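Side-chain contacts in trehalose-6-phosphate phosphatase (PDB 5DXL), which is a fungal member of the trehalose-phosphatase family in the HAD clan, built from a mixed-sheet domain and a smaller domain with a four-stranded antiparallel sheet: residues 103-108 with 135-140; 157-162 with 174-179; 170-175 with 181-186. One frame throughout, in Å; residues are numbered along the deposited sequence. Where two conformers were deposited one is given.

Contact 1 (103-108 with 135-140)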
loop_
_atom_site.group_PDB
_atom_site.type_symbol
_atom_site.label_atom_id
_atom_site.label_comp_id
_atom_site.label_asym_id
_atom_site.label_seq_id
_atom_site.Cartn_x
_atom_site.Cartn_y
_atom_site.Cartn_z
ATOM N N ASN A 103 14.400 5.451 6.148
ATOM C CA ASN A 103 14.709 4.290 5.332
ATOM C C ASN A 103 14.458 3.044 6.165
ATOM O O ASN A 103 15.298 2.644 6.970
ATOM C CB ASN A 103 16.166 4.344 4.851
ATOM C CG ASN A 103 16.514 3.231 3.877
ATOM O OD1 ASN A 103 15.893 2.168 3.865
ATOM N ND2 ASN A 103 17.524 3.480 3.048
ATOM N N LEU A 104 13.297 2.431 5.973
ATOM C CA LEU A 104 12.886 1.338 6.840
ATOM C C LEU A 104 13.695 0.073 6.574
ATOM O O LEU A 104 13.824 -0.778 7.459
ATOM C CB LEU A 104 11.381 1.069 6.677
ATOM C CG LEU A 104 10.542 2.248 7.182
ATOM C CD1 LEU A 104 9.062 2.083 6.868
ATOM C CD2 LEU A 104 10.747 2.401 8.679
ATOM N N ALA A 105 14.250 -0.060 5.373
ATOM C CA ALA A 105 15.104 -1.192 5.084
ATOM C C ALA A 105 16.372 -1.057 5.899
ATOM O O ALA A 105 16.764 -1.992 6.589
ATOM C CB ALA A 105 15.430 -1.282 3.594
ATOM N N GLU A 106 16.987 0.123 5.840
ATOM C CA GLU A 106 18.238 0.331 6.553
ATOM C C GLU A 106 18.048 0.317 8.071
ATOM O O GLU A 106 18.989 0.029 8.799
ATOM C CB GLU A 106 18.907 1.634 6.101
ATOM C CG GLU A 106 19.680 1.462 4.799
ATOM C CD GLU A 106 20.913 0.583 4.978
ATOM O OE1 GLU A 106 21.756 0.933 5.830
ATOM O OE2 GLU A 106 21.040 -0.450 4.278
ATOM N N SER A 107 16.840 0.608 8.537
ATOM C CA SER A 107 16.552 0.564 9.968
ATOM C C SER A 107 16.337 -0.858 10.477
ATOM O O SER A 107 16.189 -1.077 11.673
ATOM C CB SER A 107 15.330 1.416 10.289
ATOM O OG SER A 107 15.555 2.751 9.889
ATOM N N SER A 108 16.325 -1.821 9.562
ATOM C CA SER A 108 16.138 -3.222 9.933
ATOM C C SER A 108 17.457 -3.989 9.859
ATOM O O SER A 108 18.409 -3.541 9.238
ATOM C CB SER A 108 15.101 -3.885 9.020
ATOM O OG SER A 108 15.649 -4.210 7.752
ATOM N N LYS A 135 17.597 -7.081 -5.412
ATOM C CA LYS A 135 17.198 -5.682 -5.247
ATOM C C LYS A 135 17.581 -5.204 -3.850
ATOM O O LYS A 135 18.146 -5.979 -3.064
ATOM C CB LYS A 135 15.702 -5.512 -5.489
ATOM C CG LYS A 135 15.289 -5.705 -6.934
ATOM C CD LYS A 135 14.078 -4.852 -7.263
ATOM C CE LYS A 135 13.762 -4.883 -8.747
ATOM N NZ LYS A 135 12.663 -3.938 -9.094
ATOM N N ARG A 136 17.272 -3.941 -3.546
ATOM C CA ARG A 136 17.625 -3.337 -2.261
ATOM C C ARG A 136 17.120 -4.190 -1.110
ATOM O O ARG A 136 17.858 -4.519 -0.177
ATOM C CB ARG A 136 17.048 -1.921 -2.144
ATOM C CG ARG A 136 17.528 -1.152 -0.911
ATOM C CD ARG A 136 16.523 -0.084 -0.447
ATOM N NE ARG A 136 16.053 0.755 -1.541
ATOM C CZ ARG A 136 16.693 1.832 -1.980
ATOM N NH1 ARG A 136 17.834 2.198 -1.411
ATOM N NH2 ARG A 136 16.193 2.543 -2.983
ATOM N N VAL A 137 15.853 -4.568 -1.189
ATOM C CA VAL A 137 15.225 -5.188 -0.049
ATOM C C VAL A 137 14.700 -6.591 -0.365
ATOM O O VAL A 137 14.486 -7.402 0.538
ATOM C CB VAL A 137 14.101 -4.306 0.473
ATOM C CG1 VAL A 137 13.926 -4.530 1.938
ATOM C CG2 VAL A 137 14.478 -2.850 0.258
ATOM N N ALA A 138 14.499 -6.895 -1.639
ATOM C CA ALA A 138 13.991 -8.218 -1.973
ATOM C C ALA A 138 14.999 -9.011 -2.778
ATOM O O ALA A 138 15.656 -8.475 -3.659
ATOM C CB ALA A 138 12.690 -8.107 -2.731
ATOM N N LEU A 139 15.096 -10.307 -2.485
ATOM C CA LEU A 139 15.979 -11.196 -3.236
ATOM C C LEU A 139 15.123 -12.229 -3.942
ATOM O O LEU A 139 14.260 -12.839 -3.322
ATOM C CB LEU A 139 16.987 -11.883 -2.309
ATOM C CG LEU A 139 17.969 -10.983 -1.550
ATOM C CD1 LEU A 139 18.897 -11.817 -0.680
ATOM C CD2 LEU A 139 18.752 -10.152 -2.514
ATOM N N THR A 140 15.355 -12.410 -5.235
ATOM C CA THR A 140 14.489 -13.284 -6.023
ATOM C C THR A 140 15.287 -14.318 -6.805
ATOM O O THR A 140 16.242 -13.987 -7.512
ATOM C CB THR A 140 13.619 -12.467 -6.998
ATOM O OG1 THR A 140 12.904 -11.467 -6.265
ATOM C CG2 THR A 140 12.608 -13.382 -7.686
HETATM O O HOH W 1 18.595 1.449 1.298
#
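An Asx motif and a type I beta turn from Ala-105 to Ser-108 bring the methyl of Ala-105 against Val-137, in the turn between strands 131-134 and 139-142. The contact thus joins the loop leaving the mixed sheet of the HAD-type fold to one end of the four-stranded antiparallel sheet. Ala-105 CB meets both branches of the valine, at 3.8 Å from Val-137 CG2 and 3.9 Å from Val-137 CG1. With chi1 at -151°, CG1 lies roughly opposite the backbone N, so that both methyls face the alanine CB.

Polar groups within its own loop probably help to fix Ala-105. Asn-103 OD1 accepts from Glu-106 N at 3.0 Å with a straight N-H...O angle of 168°, although the donor stands 67° out of the carbonyl plane. Two donors grip Ala-105 O: the backbone N of Ser-108, and Ser-108 OG at 2.7 Å.

Arg-136 passes beside the apolar pair, its CD 4.4 Å from Ala-105 CB, and its NH2 is held by a salt bridge to Glu-88. A water bridges the two segments, accepting from Asn-103 ND2 at 2.9 Å and from Arg-136 NH1 at 2.9 Å.

Contact 2 (157-162 with 174-179)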
loop_
_atom_site.group_PDB
_atom_site.type_symbol
_atom_site.label_atom_id
_atom_site.label_comp_id
_atom_site.label_asym_id
_atom_site.label_seq_id
_atom_site.Cartn_x
_atom_site.Cartn_y
_atom_site.Cartn_z
ATOM N N GLU A 157 11.865 -27.341 -2.704
ATOM C CA GLU A 157 12.855 -27.750 -1.715
ATOM C C GLU A 157 13.550 -26.540 -1.102
ATOM O O GLU A 157 13.755 -26.471 0.113
ATOM C CB GLU A 157 13.876 -28.699 -2.346
ATOM C CG GLU A 157 13.225 -29.951 -2.941
ATOM C CD GLU A 157 12.523 -30.801 -1.880
ATOM O OE1 GLU A 157 13.241 -31.417 -1.070
ATOM O OE2 GLU A 157 11.264 -30.847 -1.851
ATOM N N CYS A 158 13.870 -25.566 -1.946
ATOM C CA CYS A 158 14.527 -24.351 -1.482
ATOM C C CYS A 158 13.603 -23.541 -0.574
ATOM O O CYS A 158 14.031 -23.015 0.455
ATOM C CB CYS A 158 14.981 -23.519 -2.678
ATOM S SG CYS A 158 15.858 -21.993 -2.210
ATOM N N ARG A 159 12.331 -23.456 -0.952
ATOM C CA ARG A 159 11.347 -22.748 -0.152
ATOM C C ARG A 159 11.210 -23.368 1.232
ATOM O O ARG A 159 11.209 -22.658 2.232
ATOM C CB ARG A 159 9.988 -22.727 -0.853
ATOM C CG ARG A 159 8.923 -22.009 -0.041
ATOM C CD ARG A 159 7.582 -21.935 -0.744
ATOM N NE ARG A 159 6.661 -21.100 0.029
ATOM C CZ ARG A 159 5.470 -20.695 -0.401
ATOM N NH1 ARG A 159 5.042 -21.047 -1.605
ATOM N NH2 ARG A 159 4.708 -19.932 0.374
ATOM N N LYS A 160 11.100 -24.692 1.291
ATOM C CA LYS A 160 10.971 -25.362 2.579
ATOM C C LYS A 160 12.174 -25.044 3.461
ATOM O O LYS A 160 12.027 -24.740 4.647
ATOM C CB LYS A 160 10.821 -26.877 2.396
ATOM C CG LYS A 160 10.825 -27.638 3.708
ATOM C CD LYS A 160 10.647 -29.137 3.505
ATOM C CE LYS A 160 10.882 -29.890 4.807
ATOM N NZ LYS A 160 10.353 -31.281 4.761
HETATM N N MSE A 161 13.361 -25.077 2.866
HETATM C CA MSE A 161 14.585 -24.778 3.591
HETATM C C MSE A 161 14.567 -23.366 4.176
HETATM O O MSE A 161 14.860 -23.174 5.356
HETATM C CB MSE A 161 15.793 -24.949 2.682
HETATM C CG MSE A 161 17.101 -24.597 3.335
HETATM SE SE MSE A 161 18.573 -25.426 2.373
HETATM C CE MSE A 161 17.994 -27.258 2.553
ATOM N N LEU A 162 14.212 -22.386 3.349
ATOM C CA LEU A 162 14.158 -20.993 3.801
ATOM C C LEU A 162 13.121 -20.775 4.902
ATOM O O LEU A 162 13.358 -20.018 5.846
ATOM C CB LEU A 162 13.868 -20.065 2.617
ATOM C CG LEU A 162 15.034 -19.998 1.628
ATOM C CD1 LEU A 162 14.668 -19.221 0.379
ATOM C CD2 LEU A 162 16.277 -19.418 2.288
ATOM N N VAL A 174 8.716 -15.682 2.643
ATOM C CA VAL A 174 9.103 -16.323 1.403
ATOM C C VAL A 174 7.885 -16.403 0.486
ATOM O O VAL A 174 6.849 -16.940 0.878
ATOM C CB VAL A 174 9.678 -17.735 1.661
ATOM C CG1 VAL A 174 10.334 -18.267 0.419
ATOM C CG2 VAL A 174 10.679 -17.705 2.819
HETATM N N MSE A 175 8.004 -15.832 -0.713
HETATM C CA MSE A 175 6.901 -15.770 -1.674
HETATM C C MSE A 175 7.217 -16.662 -2.873
HETATM O O MSE A 175 8.370 -16.770 -3.278
HETATM C CB MSE A 175 6.662 -14.332 -2.170
HETATM C CG MSE A 175 6.705 -13.218 -1.132
HETATM SE SE MSE A 175 5.129 -13.239 0.005
HETATM C CE MSE A 175 3.761 -12.860 -1.351
ATOM N N ALA A 176 6.196 -17.287 -3.453
ATOM C CA ALA A 176 6.393 -18.029 -4.696
ATOM C C ALA A 176 5.673 -17.337 -5.845
ATOM O O ALA A 176 4.450 -17.205 -5.831
ATOM C CB ALA A 176 5.908 -19.462 -4.545
ATOM N N GLY A 177 6.444 -16.868 -6.820
ATOM C CA GLY A 177 5.901 -16.321 -8.054
ATOM C C GLY A 177 5.798 -17.449 -9.064
ATOM O O GLY A 177 6.075 -18.596 -8.727
ATOM N N LYS A 178 5.406 -17.138 -10.296
ATOM C CA LYS A 178 5.104 -18.191 -11.270
ATOM C C LYS A 178 6.268 -19.168 -11.442
ATOM O O LYS A 178 6.103 -20.390 -11.310
ATOM C CB LYS A 178 4.716 -17.575 -12.622
ATOM C CG LYS A 178 4.521 -18.581 -13.771
ATOM C CD LYS A 178 3.622 -19.766 -13.398
ATOM C CE LYS A 178 2.240 -19.338 -12.912
ATOM N NZ LYS A 178 2.083 -19.557 -11.440
ATOM N N ALA A 179 7.436 -18.612 -11.725
ATOM C CA ALA A 179 8.681 -19.360 -11.826
ATOM C C ALA A 179 9.744 -18.601 -11.023
ATOM O O ALA A 179 10.859 -18.364 -11.504
ATOM C CB ALA A 179 9.116 -19.512 -13.288
HETATM O O HOH W 2 5.933 -19.127 3.160
#
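Helix 157-162 and strand 174-177 run nearly antiparallel, at 164° between their directions, with the short-segment axes 9.4 Å apart at closest approach. This is helix-on-sheet packing in the alpha+beta domain built on the four-stranded antiparallel sheet: helix 148-164 packs against one face, over one of the two edge strands, 172-177.

Val-174 points at the helix and divides its methyls between two residues. Its CG1 lies 4.0 Å from Arg-159 CG, while its CG2 lies 4.0 Å from Leu-162 CB. Leu-162 also reaches Phe-120 of helix 112-125 and Val-183 of the next strand, which places this end of the contact in the interior.

In Arg-159, CG is anti to the backbone N (chi1 179°), and the chain continues extended to NE, sliding past Val-174 in the opposite sense and carrying the guanidinium across the strand, toward Ala-176. There NH1 comes within 3.5 Å of Ala-176 CB. The head is also held by its own helix, where NE forms a salt bridge with Glu-163. Direct hydrogen bonding to the strand is absent; a water in the guanidinium plane takes its place, accepting from Arg-159 NH2 at 3.1 Å and donating to Val-174 O at 3.3 Å.

Contact 3 (170-175 with 181-186)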
loop_
_atom_site.group_PDB
_atom_site.type_symbol
_atom_site.label_atom_id
_atom_site.label_comp_id
_atom_site.label_asym_id
_atom_site.label_seq_id
_atom_site.Cartn_x
_atom_site.Cartn_y
_atom_site.Cartn_z
ATOM N N TRP A 170 14.646 -14.170 11.083
ATOM C CA TRP A 170 14.399 -12.773 10.729
ATOM C C TRP A 170 12.929 -12.562 10.340
ATOM O O TRP A 170 12.229 -13.509 9.983
ATOM C CB TRP A 170 15.318 -12.334 9.584
ATOM C CG TRP A 170 16.809 -12.208 9.918
ATOM C CD1 TRP A 170 17.456 -11.103 10.411
ATOM C CD2 TRP A 170 17.818 -13.205 9.721
ATOM N NE1 TRP A 170 18.803 -11.364 10.551
ATOM C CE2 TRP A 170 19.048 -12.647 10.133
ATOM C CE3 TRP A 170 17.798 -14.522 9.247
ATOM C CZ2 TRP A 170 20.242 -13.357 10.076
ATOM C CZ3 TRP A 170 18.983 -15.222 9.191
ATOM C CH2 TRP A 170 20.190 -14.643 9.603
ATOM N N GLU A 171 12.472 -11.313 10.413
ATOM C CA GLU A 171 11.101 -10.957 10.062
ATOM C C GLU A 171 10.953 -10.820 8.548
ATOM O O GLU A 171 10.804 -9.721 8.016
ATOM C CB GLU A 171 10.684 -9.652 10.750
ATOM C CG GLU A 171 10.502 -9.777 12.253
ATOM C CD GLU A 171 9.452 -10.807 12.630
ATOM O OE1 GLU A 171 8.333 -10.755 12.072
ATOM O OE2 GLU A 171 9.747 -11.674 13.479
ATOM N N VAL A 172 11.027 -11.948 7.861
ATOM C CA VAL A 172 10.922 -11.970 6.408
ATOM C C VAL A 172 9.891 -12.994 6.001
ATOM O O VAL A 172 9.531 -13.879 6.777
ATOM C CB VAL A 172 12.268 -12.314 5.724
ATOM C CG1 VAL A 172 13.316 -11.250 6.036
ATOM C CG2 VAL A 172 12.762 -13.704 6.140
ATOM N N GLU A 173 9.405 -12.880 4.776
ATOM C CA GLU A 173 8.553 -13.936 4.271
ATOM C C GLU A 173 9.058 -14.432 2.939
ATOM O O GLU A 173 9.748 -13.717 2.212
ATOM C CB GLU A 173 7.111 -13.468 4.159
ATOM C CG GLU A 173 6.897 -12.325 3.232
ATOM C CD GLU A 173 5.511 -11.749 3.394
ATOM O OE1 GLU A 173 4.720 -12.322 4.175
ATOM O OE2 GLU A 173 5.218 -10.719 2.754
ATOM N N VAL A 174 8.716 -15.682 2.643
ATOM C CA VAL A 174 9.103 -16.323 1.403
ATOM C C VAL A 174 7.885 -16.403 0.486
ATOM O O VAL A 174 6.849 -16.940 0.878
ATOM C CB VAL A 174 9.678 -17.735 1.661
ATOM C CG1 VAL A 174 10.334 -18.267 0.419
ATOM C CG2 VAL A 174 10.679 -17.705 2.819
HETATM N N MSE A 175 8.004 -15.832 -0.713
HETATM C CA MSE A 175 6.901 -15.770 -1.674
HETATM C C MSE A 175 7.217 -16.662 -2.873
HETATM O O MSE A 175 8.370 -16.770 -3.278
HETATM C CB MSE A 175 6.662 -14.332 -2.170
HETATM C CG MSE A 175 6.705 -13.218 -1.132
HETATM SE SE MSE A 175 5.129 -13.239 0.005
HETATM C CE MSE A 175 3.761 -12.860 -1.351
ATOM N N LEU A 181 11.141 -17.619 -6.655
ATOM C CA LEU A 181 11.021 -17.562 -5.207
ATOM C C LEU A 181 11.554 -16.218 -4.756
ATOM O O LEU A 181 12.616 -15.806 -5.200
ATOM C CB LEU A 181 11.821 -18.670 -4.530
ATOM C CG LEU A 181 11.354 -20.113 -4.565
ATOM C CD1 LEU A 181 12.259 -20.913 -3.615
ATOM C CD2 LEU A 181 9.897 -20.199 -4.144
ATOM N N GLU A 182 10.844 -15.554 -3.856
ATOM C CA GLU A 182 11.297 -14.252 -3.370
ATOM C C GLU A 182 11.313 -14.215 -1.849
ATOM O O GLU A 182 10.414 -14.746 -1.202
ATOM C CB GLU A 182 10.392 -13.153 -3.917
ATOM C CG GLU A 182 10.729 -11.743 -3.443
ATOM C CD GLU A 182 9.803 -10.716 -4.070
ATOM O OE1 GLU A 182 9.146 -11.044 -5.083
ATOM O OE2 GLU A 182 9.717 -9.593 -3.552
ATOM N N VAL A 183 12.352 -13.603 -1.284
ATOM C CA VAL A 183 12.390 -13.330 0.144
ATOM C C VAL A 183 12.442 -11.825 0.333
ATOM O O VAL A 183 13.233 -11.146 -0.304
ATOM C CB VAL A 183 13.600 -13.981 0.831
ATOM C CG1 VAL A 183 13.534 -13.760 2.327
ATOM C CG2 VAL A 183 13.632 -15.490 0.517
ATOM N N ARG A 184 11.586 -11.326 1.210
ATOM C CA ARG A 184 11.529 -9.893 1.485
ATOM C C ARG A 184 11.029 -9.655 2.905
ATOM O O ARG A 184 10.430 -10.536 3.520
ATOM C CB ARG A 184 10.608 -9.215 0.476
ATOM C CG ARG A 184 9.175 -9.601 0.699
ATOM C CD ARG A 184 8.267 -9.087 -0.382
ATOM N NE ARG A 184 6.882 -9.223 0.042
ATOM C CZ ARG A 184 5.842 -8.850 -0.688
ATOM N NH1 ARG A 184 6.035 -8.322 -1.891
ATOM N NH2 ARG A 184 4.614 -9.000 -0.211
ATOM N N PRO A 185 11.263 -8.454 3.442
ATOM C CA PRO A 185 10.805 -8.194 4.808
ATOM C C PRO A 185 9.286 -8.199 4.918
ATOM O O PRO A 185 8.596 -7.849 3.956
ATOM C CB PRO A 185 11.356 -6.795 5.103
ATOM C CG PRO A 185 12.497 -6.653 4.188
ATOM C CD PRO A 185 12.073 -7.348 2.920
ATOM N N THR A 186 8.775 -8.570 6.086
ATOM C CA THR A 186 7.336 -8.554 6.310
ATOM C C THR A 186 6.758 -7.139 6.190
ATOM O O THR A 186 5.578 -6.974 5.866
ATOM C CB THR A 186 6.980 -9.151 7.689
ATOM O OG1 THR A 186 7.646 -8.407 8.716
ATOM C CG2 THR A 186 7.421 -10.605 7.755
#
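Glu-173 faces Arg-184 across the antiparallel beta hairpin of strands 172-177 and 180-185, as a hydrogen-bonded pair: Glu-173 N donates to Arg-184 O at 2.8 Å, and Arg-184 N returns the bond to Glu-173 O at 3.2 Å. From CB, on the sheet face shared with Met-175 and Glu-182, the glutamate turns its CG between the backbone N and the carbonyl carbon (chi1 61°), putting CG 4.0 Å from Arg-184 O. The chain is extended beyond that, and the carboxylate runs alongside the arginine, both side chains pointing the same way. OE2 arrives at the guanidinium edge, near its plane, and stands 3.5 Å from both Arg-184 NE and Arg-184 NH2. The bond from NH2 is weak, with an N-H...O angle of 153°, and the two flat groups are twisted 33° apart.

Selenomethionine Met-175 lies over one face of the same guanidinium, toward its rim, its bent chain bringing CE to 4.1 Å from Arg-184 NH2. Val-172 CG2 touches Val-183 CG1 at 3.9 Å, and Trp-112 packs on both valines. At the far end Thr-186 N donates to Glu-171 O at 3.0 Å, extending the pairing past the strand.

Met-175 and Glu-182 form a second backbone pair, bonded both ways. Length and twist suggest that the salt bridge is a modest supplement, and that the backbone bonds hold the strands in register.

Starting from the N terminus, contact 1 closes first: the chain leaves strand 101-103, runs through helix 112-125 and strand 131-134, and returns at 135-140. Only then does contact 2 open on helix 148-164. Contact 3 opens at 170-175 before contact 2 has closed at 174-179, and itself closes at 181-186, so these two loops cross and share Val-174 and Met-175. Contact 1 stands in series with both. It adjoins contact 3 through neighbouring strands, where Leu-139 pairs with Val-183, but it does not touch contact 2, the nearest atoms being about 7 Å apart. Together they tie the interdomain loop, the antiparallel sheet and its covering helix.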